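Local atomic coordinates of mannitol dehydrogenase (Helicobacter pylori, PDB entry 3TWO), a protein that probably interconverts cinnamyl alcohols and cinnamaldehydes as a zinc-containing, NADP(H)-dependent dehydrogenase. Residues Gly184-Val197 / Val205-Met219. Numbering follows the deposited sequence.
Sequences GFGGLGSMAVKYAV and VFARNEHKKQDALSM. With NDP (NADPH dihydro-nicotinamide-adenine-dinucleotide phosphate), chain F.
Lys212 NZ donates to Phe185 O at 2.8 Å, tilted from the carbonyl plane, and gives a second hydrogen bond to the backbone O of Lys336. Two carbonyls thus fix the ammonium beside the adenosine ribose of NADPH, and NADPH O3B lies 3.5 Å from Lys212 NZ. A bend at chi3 turns the end of the lysine back to Phe185 O, while its CB and CE rest against the Phe185 ring. The other bond across the contact, Gly184 N to Phe206 O (2.9 Å), is nearly straight at 168° and ties the start of the glycine turn to the end of the neighbouring strand.

Gly184, Gly186 and Gly189 match the GxGxxG pattern of a Rossmann fold, in the beta-alpha-beta unit of strand 179-183, helix 187-198 and strand 202-206. Gly186 CA comes within 3.2 Å of NADPH O3B, so that bare backbone faces the cofactor closely. The N-terminal amides of the helix serve the pyrophosphate: Gly187 N binds O2A and Leu188 N binds O1N. Past the second strand, Arg208 NE and NH2 hold O2X and O3X of the 2'-phosphate, while one guanidinium face lies against adenine N7A; this fits the use of NADP(H).

Phe185, in the turn itself, lies between Val205 of strand 202-206 and helix 213-218. With CG anti to the backbone N (chi1 -173°), the ring reaches Ala216, and Met219 SD meets its edge 5.0 Å from the centroid, 82° off the normal, a Met-aromatic contact. Val205 divides its methyls: CG1 packs on Phe185 CB and CG, whereas CG2 presses tightly on Val193 CG2 at 3.5 Å. Val193 CG1 in turn lies against Met219 CB.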
ATOM      1  N   GLY B 184      16.478   5.700  -6.822  1.00 23.57           N
ATOM      2  CA  GLY B 184      17.446   6.427  -6.009  1.00 24.30           C
ATOM      3  C   GLY B 184      18.734   5.618  -5.914  1.00 25.16           C
ATOM      4  O   GLY B 184      18.785   4.611  -5.239  1.00 25.65           O
ATOM      5  N   PHE B 185      19.776   6.035  -6.631  1.00 26.70           N
ATOM      6  CA  PHE B 185      20.961   5.191  -6.751  1.00 26.00           C
ATOM      7  C   PHE B 185      22.082   5.735  -5.881  1.00 26.61           C
ATOM      8  O   PHE B 185      23.150   6.092  -6.389  1.00 25.47           O
ATOM      9  CB  PHE B 185      21.382   5.071  -8.239  1.00 26.41           C
ATOM     10  CG  PHE B 185      22.501   4.085  -8.514  1.00 25.38           C
ATOM     11  CD1 PHE B 185      22.527   2.815  -7.900  1.00 24.36           C
ATOM     12  CD2 PHE B 185      23.493   4.393  -9.474  1.00 23.89           C
ATOM     13  CE1 PHE B 185      23.551   1.853  -8.219  1.00 22.15           C
ATOM     14  CE2 PHE B 185      24.524   3.474  -9.764  1.00 22.29           C
ATOM     15  CZ  PHE B 185      24.525   2.175  -9.142  1.00 23.50           C
ATOM     16  N   GLY B 186      21.823   5.786  -4.571  1.00 25.90           N
ATOM     17  CA  GLY B 186      22.757   6.401  -3.621  1.00 25.43           C
ATOM     18  C   GLY B 186      23.295   5.342  -2.669  1.00 25.36           C
ATOM     19  O   GLY B 186      23.646   4.225  -3.085  1.00 24.81           O
ATOM     20  N   GLY B 187      23.374   5.684  -1.391  1.00 23.91           N
ATOM     21  CA  GLY B 187      23.863   4.698  -0.373  1.00 24.75           C
ATOM     22  C   GLY B 187      22.973   3.479  -0.247  1.00 25.10           C
ATOM     23  O   GLY B 187      23.436   2.350  -0.455  1.00 25.64           O
ATOM     24  N   LEU B 188      21.693   3.671   0.081  1.00 24.96           N
ATOM     25  CA  LEU B 188      20.778   2.539   0.145  1.00 25.64           C
ATOM     26  C   LEU B 188      20.611   1.898  -1.254  1.00 25.42           C
ATOM     27  O   LEU B 188      20.675   0.659  -1.395  1.00 25.85           O
ATOM     28  CB  LEU B 188      19.417   2.935   0.743  1.00 24.63           C
ATOM     29  CG  LEU B 188      19.335   2.807   2.259  1.00 26.57           C
ATOM     30  CD1 LEU B 188      20.303   3.787   2.966  1.00 21.15           C
ATOM     31  CD2 LEU B 188      17.833   3.083   2.695  1.00 22.62           C
ATOM     32  N   GLY B 189      20.458   2.737  -2.277  1.00 24.97           N
ATOM     33  CA  GLY B 189      20.200   2.242  -3.624  1.00 25.08           C
ATOM     34  C   GLY B 189      21.227   1.239  -4.105  1.00 25.87           C
ATOM     35  O   GLY B 189      20.891   0.167  -4.600  1.00 26.23           O
ATOM     36  N   SER B 190      22.498   1.606  -4.030  1.00 26.37           N
ATOM     37  CA  SER B 190      23.558   0.687  -4.441  1.00 27.62           C
ATOM     38  C   SER B 190      23.582  -0.608  -3.598  1.00 27.09           C
ATOM     39  O   SER B 190      23.866  -1.688  -4.135  1.00 28.54           O
ATOM     40  CB  SER B 190      24.934   1.389  -4.386  1.00 27.34           C
ATOM     41  OG  SER B 190      25.232   1.711  -3.046  1.00 26.18           O
ATOM     42  N   MET B 191      23.333  -0.540  -2.289  1.00 26.63           N
ATOM     43  CA  MET B 191      23.173  -1.831  -1.536  1.00 25.59           C
ATOM     44  C   MET B 191      22.008  -2.698  -2.097  1.00 24.81           C
ATOM     45  O   MET B 191      22.147  -3.934  -2.245  1.00 23.85           O
ATOM     46  CB  MET B 191      22.963  -1.587  -0.022  1.00 23.90           C
ATOM     47  CG  MET B 191      24.210  -1.089   0.673  1.00 25.18           C
ATOM     48  SD  MET B 191      25.702  -2.017   0.237  1.00 28.34           S
ATOM     49  CE  MET B 191      25.393  -3.698   0.787  1.00 24.18           C
ATOM     50  N   ALA B 192      20.865  -2.058  -2.377  1.00 24.28           N
ATOM     51  CA  ALA B 192      19.638  -2.781  -2.937  1.00 23.62           C
ATOM     52  C   ALA B 192      20.019  -3.444  -4.257  1.00 24.50           C
ATOM     53  O   ALA B 192      19.698  -4.618  -4.513  1.00 25.38           O
ATOM     54  CB  ALA B 192      18.510  -1.783  -3.242  1.00 20.71           C
ATOM     55  N   VAL B 193      20.690  -2.666  -5.114  1.00 24.11           N
ATOM     56  CA  VAL B 193      21.235  -3.207  -6.360  1.00 24.32           C
ATOM     57  C   VAL B 193      22.128  -4.460  -6.162  1.00 26.24           C
ATOM     58  O   VAL B 193      21.918  -5.482  -6.800  1.00 24.67           O
ATOM     59  CB  VAL B 193      21.978  -2.123  -7.188  1.00 24.17           C
ATOM     60  CG1 VAL B 193      22.808  -2.821  -8.354  1.00 24.61           C
ATOM     61  CG2 VAL B 193      20.997  -1.132  -7.802  1.00 21.35           C
ATOM     62  N   LYS B 194      23.117  -4.381  -5.266  1.00 26.90           N
ATOM     63  CA  LYS B 194      24.000  -5.502  -5.028  1.00 28.61           C
ATOM     64  C   LYS B 194      23.284  -6.735  -4.503  1.00 28.56           C
ATOM     65  O   LYS B 194      23.523  -7.833  -4.996  1.00 29.07           O
ATOM     66  CB  LYS B 194      25.154  -5.127  -4.099  1.00 28.65           C
ATOM     67  CG  LYS B 194      26.102  -4.120  -4.768  1.00 31.28           C
ATOM     68  CD  LYS B 194      26.791  -3.240  -3.720  1.00 32.64           C
ATOM     69  CE  LYS B 194      28.018  -2.548  -4.274  1.00 32.35           C
ATOM     70  NZ  LYS B 194      29.200  -3.388  -4.025  1.00 33.83           N
ATOM     71  N   TYR B 195      22.418  -6.555  -3.515  1.00 27.04           N
ATOM     72  CA  TYR B 195      21.691  -7.684  -2.967  1.00 26.77           C
ATOM     73  C   TYR B 195      20.796  -8.280  -4.051  1.00 25.87           C
ATOM     74  O   TYR B 195      20.775  -9.478  -4.211  1.00 26.87           O
ATOM     75  CB  TYR B 195      20.834  -7.281  -1.720  1.00 24.39           C
ATOM     76  CG  TYR B 195      21.673  -6.964  -0.484  1.00 26.15           C
ATOM     77  CD1 TYR B 195      21.412  -5.819   0.312  1.00 26.07           C
ATOM     78  CD2 TYR B 195      22.710  -7.811  -0.100  1.00 27.84           C
ATOM     79  CE1 TYR B 195      22.189  -5.513   1.414  1.00 23.50           C
ATOM     80  CE2 TYR B 195      23.465  -7.554   1.020  1.00 27.33           C
ATOM     81  CZ  TYR B 195      23.213  -6.389   1.769  1.00 27.40           C
ATOM     82  OH  TYR B 195      24.026  -6.142   2.865  1.00 23.95           O
ATOM     83  N   ALA B 196      20.032  -7.450  -4.763  1.00 25.44           N
ATOM     84  CA  ALA B 196      19.088  -8.029  -5.783  1.00 26.38           C
ATOM     85  C   ALA B 196      19.815  -8.773  -6.860  1.00 27.18           C
ATOM     86  O   ALA B 196      19.389  -9.849  -7.231  1.00 28.48           O
ATOM     87  CB  ALA B 196      18.148  -6.978  -6.381  1.00 25.41           C
ATOM     88  N   VAL B 197      20.947  -8.244  -7.320  1.00 26.29           N
ATOM     89  CA  VAL B 197      21.762  -8.978  -8.286  1.00 26.67           C
ATOM     90  C   VAL B 197      22.281 -10.298  -7.674  1.00 28.61           C
ATOM     91  O   VAL B 197      22.174 -11.340  -8.314  1.00 29.18           O
ATOM     92  CB  VAL B 197      23.005  -8.182  -8.775  1.00 25.66           C
ATOM     93  CG1 VAL B 197      23.941  -9.096  -9.741  1.00 27.86           C
ATOM     94  CG2 VAL B 197      22.595  -6.934  -9.466  1.00 25.30           C
ATOM     95  N   VAL B 205      17.649   0.353 -12.615  1.00 25.86           N
ATOM     96  CA  VAL B 205      17.901   1.446 -11.689  1.00 25.58           C
ATOM     97  C   VAL B 205      17.236   2.746 -12.202  1.00 26.02           C
ATOM     98  O   VAL B 205      17.210   3.032 -13.427  1.00 25.12           O
ATOM     99  CB  VAL B 205      19.437   1.618 -11.487  1.00 26.66           C
ATOM    100  CG1 VAL B 205      19.784   2.922 -10.804  1.00 23.16           C
ATOM    101  CG2 VAL B 205      19.959   0.454 -10.686  1.00 24.88           C
ATOM    102  N   PHE B 206      16.713   3.540 -11.280  1.00 25.48           N
ATOM    103  CA  PHE B 206      16.120   4.839 -11.689  1.00 26.77           C
ATOM    104  C   PHE B 206      16.883   5.878 -10.944  1.00 26.15           C
ATOM    105  O   PHE B 206      16.868   5.845  -9.714  1.00 25.67           O
ATOM    106  CB  PHE B 206      14.627   4.939 -11.320  1.00 25.33           C
ATOM    107  CG  PHE B 206      13.771   3.897 -12.007  1.00 25.57           C
ATOM    108  CD1 PHE B 206      13.675   2.603 -11.501  1.00 27.94           C
ATOM    109  CD2 PHE B 206      13.066   4.212 -13.150  1.00 27.96           C
ATOM    110  CE1 PHE B 206      12.841   1.621 -12.163  1.00 28.14           C
ATOM    111  CE2 PHE B 206      12.269   3.261 -13.822  1.00 27.14           C
ATOM    112  CZ  PHE B 206      12.170   1.974 -13.326  1.00 25.17           C
ATOM    113  N   ALA B 207      17.558   6.762 -11.670  1.00 25.42           N
ATOM    114  CA  ALA B 207      18.378   7.848 -11.058  1.00 26.32           C
ATOM    115  C   ALA B 207      17.881   9.172 -11.698  1.00 27.07           C
ATOM    116  O   ALA B 207      16.849   9.135 -12.381  1.00 26.90           O
ATOM    117  CB  ALA B 207      19.905   7.605 -11.293  1.00 25.00           C
ATOM    118  N   ARG B 208      18.566  10.316 -11.467  1.00 26.08           N
ATOM    119  CA  ARG B 208      18.145  11.573 -12.078  1.00 27.99           C
ATOM    120  C   ARG B 208      19.084  11.998 -13.223  1.00 30.07           C
ATOM    121  O   ARG B 208      18.755  12.911 -14.001  1.00 30.65           O
ATOM    122  CB  ARG B 208      17.982  12.715 -11.027  1.00 27.57           C
ATOM    123  CG  ARG B 208      16.830  12.433 -10.012  1.00 25.81           C
ATOM    124  CD  ARG B 208      16.542  13.694  -9.138  1.00 25.38           C
ATOM    125  NE  ARG B 208      17.634  13.998  -8.197  1.00 26.95           N
ATOM    126  CZ  ARG B 208      17.525  14.943  -7.274  1.00 30.18           C
ATOM    127  NH1 ARG B 208      16.411  15.660  -7.246  1.00 27.62           N
ATOM    128  NH2 ARG B 208      18.518  15.202  -6.394  1.00 28.22           N
ATOM    129  N   ASN B 209      20.223  11.314 -13.376  1.00 29.96           N
ATOM    130  CA  ASN B 209      21.029  11.551 -14.570  1.00 31.35           C
ATOM    131  C   ASN B 209      21.873  10.308 -14.767  1.00 31.91           C
ATOM    132  O   ASN B 209      21.702   9.328 -14.042  1.00 29.16           O
ATOM    133  CB  ASN B 209      21.910  12.786 -14.326  1.00 31.78           C
ATOM    134  CG  ASN B 209      22.623  12.707 -12.950  1.00 30.29           C
ATOM    135  OD1 ASN B 209      23.415  11.812 -12.736  1.00 29.79           O
ATOM    136  ND2 ASN B 209      22.306  13.618 -12.027  1.00 28.26           N
ATOM    137  N   GLU B 210      22.827  10.366 -15.704  1.00 33.15           N
ATOM    138  CA  GLU B 210      23.618   9.202 -16.044  1.00 33.26           C
ATOM    139  C   GLU B 210      25.020   9.249 -15.487  1.00 34.23           C
ATOM    140  O   GLU B 210      25.888   8.474 -15.938  1.00 33.96           O
ATOM    141  CB  GLU B 210      23.667   9.022 -17.561  1.00 35.20           C
ATOM    142  CG  GLU B 210      22.289   8.718 -18.134  1.00 36.53           C
ATOM    143  CD  GLU B 210      22.333   8.077 -19.519  1.00 42.60           C
ATOM    144  OE1 GLU B 210      23.310   8.248 -20.255  1.00 40.62           O
ATOM    145  OE2 GLU B 210      21.370   7.363 -19.876  1.00 45.73           O
ATOM    146  N   HIS B 211      25.247  10.086 -14.457  1.00 33.99           N
ATOM    147  CA  HIS B 211      26.603  10.200 -13.915  1.00 34.28           C
ATOM    148  C   HIS B 211      27.180   8.885 -13.375  1.00 33.41           C
ATOM    149  O   HIS B 211      28.400   8.678 -13.434  1.00 34.41           O
ATOM    150  CB  HIS B 211      26.792  11.350 -12.878  1.00 33.47           C
ATOM    151  CG  HIS B 211      26.444  12.714 -13.395  1.00 37.14           C
ATOM    152  ND1 HIS B 211      26.103  13.754 -12.551  1.00 40.05           N
ATOM    153  CD2 HIS B 211      26.327  13.199 -14.659  1.00 38.41           C
ATOM    154  CE1 HIS B 211      25.808  14.822 -13.272  1.00 41.42           C
ATOM    155  NE2 HIS B 211      25.940  14.514 -14.551  1.00 39.28           N
ATOM    156  N   LYS B 212      26.327   8.007 -12.864  1.00 31.95           N
ATOM    157  CA  LYS B 212      26.789   6.726 -12.313  1.00 32.42           C
ATOM    158  C   LYS B 212      26.297   5.499 -13.102  1.00 32.28           C
ATOM    159  O   LYS B 212      26.326   4.386 -12.600  1.00 32.10           O
ATOM    160  CB  LYS B 212      26.387   6.636 -10.833  1.00 31.40           C
ATOM    161  CG  LYS B 212      26.923   7.853 -10.044  1.00 33.73           C
ATOM    162  CD  LYS B 212      26.569   7.843  -8.538  1.00 32.01           C
ATOM    163  CE  LYS B 212      25.087   7.926  -8.291  1.00 28.34           C
ATOM    164  NZ  LYS B 212      24.830   8.264  -6.820  1.00 27.44           N
ATOM    165  N   LYS B 213      25.861   5.702 -14.340  1.00 31.83           N
ATOM    166  CA  LYS B 213      25.379   4.577 -15.147  1.00 32.62           C
ATOM    167  C   LYS B 213      26.447   3.461 -15.286  1.00 33.56           C
ATOM    168  O   LYS B 213      26.129   2.295 -15.121  1.00 33.81           O
ATOM    169  CB  LYS B 213      24.933   5.067 -16.521  1.00 33.36           C
ATOM    170  CG  LYS B 213      24.652   3.982 -17.478  1.00 32.60           C
ATOM    171  CD  LYS B 213      23.837   4.463 -18.635  1.00 33.68           C
ATOM    172  CE  LYS B 213      23.306   3.209 -19.435  1.00 33.30           C
ATOM    173  NZ  LYS B 213      22.848   3.690 -20.729  1.00 33.71           N
ATOM    174  N   GLN B 214      27.700   3.827 -15.568  1.00 33.61           N
ATOM    175  CA  GLN B 214      28.800   2.857 -15.633  1.00 34.77           C
ATOM    176  C   GLN B 214      28.972   2.086 -14.350  1.00 33.34           C
ATOM    177  O   GLN B 214      29.232   0.903 -14.409  1.00 33.25           O
ATOM    178  CB  GLN B 214      30.156   3.509 -15.982  1.00 34.42           C
ATOM    179  CG  GLN B 214      30.308   3.854 -17.502  1.00 43.12           C
ATOM    180  CD  GLN B 214      29.879   2.678 -18.463  1.00 47.08           C
ATOM    181  OE1 GLN B 214      28.920   2.837 -19.232  1.00 51.99           O
ATOM    182  NE2 GLN B 214      30.555   1.523 -18.379  1.00 39.35           N
ATOM    183  N   ASP B 215      28.853   2.734 -13.199  1.00 32.46           N
ATOM    184  CA  ASP B 215      28.909   1.939 -11.951  1.00 33.57           C
ATOM    185  C   ASP B 215      27.707   0.986 -11.864  1.00 32.70           C
ATOM    186  O   ASP B 215      27.863  -0.140 -11.415  1.00 33.87           O
ATOM    187  CB  ASP B 215      28.993   2.773 -10.684  1.00 32.95           C
ATOM    188  CG  ASP B 215      29.984   3.902 -10.793  1.00 36.07           C
ATOM    189  OD1 ASP B 215      31.173   3.737 -10.439  1.00 41.17           O
ATOM    190  OD2 ASP B 215      29.568   4.961 -11.253  1.00 40.17           O
ATOM    191  N   ALA B 216      26.534   1.420 -12.333  1.00 32.18           N
ATOM    192  CA  ALA B 216      25.354   0.527 -12.346  1.00 31.71           C
ATOM    193  C   ALA B 216      25.660  -0.720 -13.189  1.00 31.47           C
ATOM    194  O   ALA B 216      25.515  -1.847 -12.726  1.00 30.27           O
ATOM    195  CB  ALA B 216      24.165   1.234 -12.896  1.00 30.38           C
ATOM    196  N   LEU B 217      26.145  -0.492 -14.400  1.00 31.66           N
ATOM    197  CA  LEU B 217      26.449  -1.580 -15.325  1.00 33.48           C
ATOM    198  C   LEU B 217      27.477  -2.506 -14.730  1.00 33.68           C
ATOM    199  O   LEU B 217      27.356  -3.726 -14.788  1.00 33.10           O
ATOM    200  CB  LEU B 217      26.910  -1.022 -16.702  1.00 34.49           C
ATOM    201  CG  LEU B 217      25.863  -0.272 -17.552  1.00 35.10           C
ATOM    202  CD1 LEU B 217      26.587   0.281 -18.825  1.00 35.73           C
ATOM    203  CD2 LEU B 217      24.778  -1.240 -18.016  1.00 38.54           C
ATOM    204  N   SER B 218      28.446  -1.915 -14.063  1.00 33.96           N
ATOM    205  CA  SER B 218      29.498  -2.691 -13.469  1.00 35.68           C
ATOM    206  C   SER B 218      28.933  -3.584 -12.327  1.00 34.83           C
ATOM    207  O   SER B 218      29.443  -4.672 -12.052  1.00 34.50           O
ATOM    208  CB  SER B 218      30.524  -1.715 -12.939  1.00 35.92           C
ATOM    209  OG  SER B 218      31.580  -2.441 -12.440  1.00 40.63           O
ATOM    210  N   MET B 219      27.884  -3.106 -11.676  1.00 32.68           N
ATOM    211  CA  MET B 219      27.173  -3.912 -10.668  1.00 31.87           C
ATOM    212  C   MET B 219      26.239  -5.016 -11.238  1.00 31.95           C
ATOM    213  O   MET B 219      25.651  -5.779 -10.457  1.00 32.47           O
ATOM    214  CB  MET B 219      26.358  -3.016  -9.756  1.00 30.56           C
ATOM    215  CG  MET B 219      27.227  -2.211  -8.823  1.00 33.67           C
ATOM    216  SD  MET B 219      26.223  -0.985  -7.959  1.00 33.44           S
ATOM    217  CE  MET B 219      27.553   0.154  -7.566  1.00 30.49           C
TER
HETATM  218  PA  NDP F 602      21.735   9.198  -0.270  1.00 22.95           P
HETATM  219  O1A NDP F 602      21.591  10.570  -0.781  1.00 23.98           O
HETATM  220  O2A NDP F 602      22.920   8.210  -0.586  1.00 22.23           O
HETATM  221  O5B NDP F 602      21.071   8.609  -1.638  1.00 18.73           O
HETATM  222  C5B NDP F 602      19.799   9.195  -2.245  1.00 22.07           C
HETATM  223  C4B NDP F 602      19.837   8.928  -3.746  1.00 24.96           C
HETATM  224  O4B NDP F 602      18.572   9.192  -4.483  1.00 25.16           O
HETATM  225  C3B NDP F 602      20.938   9.809  -4.379  1.00 23.70           C
HETATM  226  O3B NDP F 602      21.737   8.944  -5.273  1.00 23.91           O
HETATM  227  C2B NDP F 602      20.114  10.844  -5.191  1.00 22.89           C
HETATM  228  O2B NDP F 602      20.920  11.200  -6.330  1.00 25.27           O
HETATM  229  C1B NDP F 602      18.922   9.993  -5.689  1.00 23.88           C
HETATM  230  N9A NDP F 602      17.675  10.771  -5.870  1.00 24.84           N
HETATM  231  C8A NDP F 602      17.320  11.859  -5.148  1.00 22.01           C
HETATM  232  N7A NDP F 602      16.121  12.225  -5.572  1.00 25.59           N
HETATM  233  C5A NDP F 602      15.725  11.394  -6.533  1.00 21.63           C
HETATM  234  C6A NDP F 602      14.584  11.307  -7.309  1.00 24.86           C
HETATM  235  N6A NDP F 602      13.533  12.192  -7.212  1.00 25.24           N
HETATM  236  N1A NDP F 602      14.548  10.323  -8.200  1.00 23.55           N
HETATM  237  C2A NDP F 602      15.504   9.432  -8.343  1.00 24.21           C
HETATM  238  N3A NDP F 602      16.591   9.480  -7.611  1.00 24.17           N
HETATM  239  C4A NDP F 602      16.717  10.471  -6.710  1.00 22.90           C
HETATM  240  O3  NDP F 602      20.542   8.603   0.575  1.00 23.21           O
HETATM  241  PN  NDP F 602      20.554   7.305   1.380  1.00 23.94           P
HETATM  242  O1N NDP F 602      20.638   6.109   0.512  1.00 25.77           O
HETATM  243  O2N NDP F 602      21.473   7.301   2.631  1.00 24.60           O
HETATM  244  O5D NDP F 602      19.115   7.365   2.015  1.00 21.35           O
HETATM  245  C5D NDP F 602      17.952   7.607   1.085  1.00 17.90           C
HETATM  246  C4D NDP F 602      16.626   7.870   1.916  1.00 18.11           C
HETATM  247  O4D NDP F 602      16.470   6.641   2.651  1.00 19.25           O
HETATM  248  C3D NDP F 602      16.689   9.020   2.958  1.00 19.29           C
HETATM  249  O3D NDP F 602      15.409   9.710   2.954  1.00 20.85           O
HETATM  250  C2D NDP F 602      16.968   8.236   4.262  1.00 20.46           C
HETATM  251  O2D NDP F 602      16.459   8.919   5.353  1.00 20.71           O
HETATM  252  C1D NDP F 602      16.101   6.979   4.015  1.00 21.96           C
HETATM  253  N1N NDP F 602      16.398   5.829   4.934  1.00 23.42           N
HETATM  254  C2N NDP F 602      15.306   5.090   5.443  1.00 26.26           C
HETATM  255  C3N NDP F 602      15.517   4.017   6.293  1.00 25.22           C
HETATM  256  C7N NDP F 602      14.317   3.190   6.751  1.00 26.91           C
HETATM  257  O7N NDP F 602      13.259   3.193   6.101  1.00 25.37           O
HETATM  258  N7N NDP F 602      14.587   2.302   7.701  1.00 21.73           N
HETATM  259  C4N NDP F 602      16.836   3.690   6.685  1.00 27.05           C
HETATM  260  C5N NDP F 602      17.951   4.400   6.151  1.00 22.11           C
HETATM  261  C6N NDP F 602      17.746   5.464   5.297  1.00 20.61           C
HETATM  262  P2B NDP F 602      21.063  12.665  -6.858  1.00 24.32           P
HETATM  263  O1X NDP F 602      22.682  12.867  -7.020  1.00 23.87           O
HETATM  264  O2X NDP F 602      20.240  12.847  -8.059  1.00 23.96           O
HETATM  265  O3X NDP F 602      20.625  13.640  -5.682  1.00 26.69           O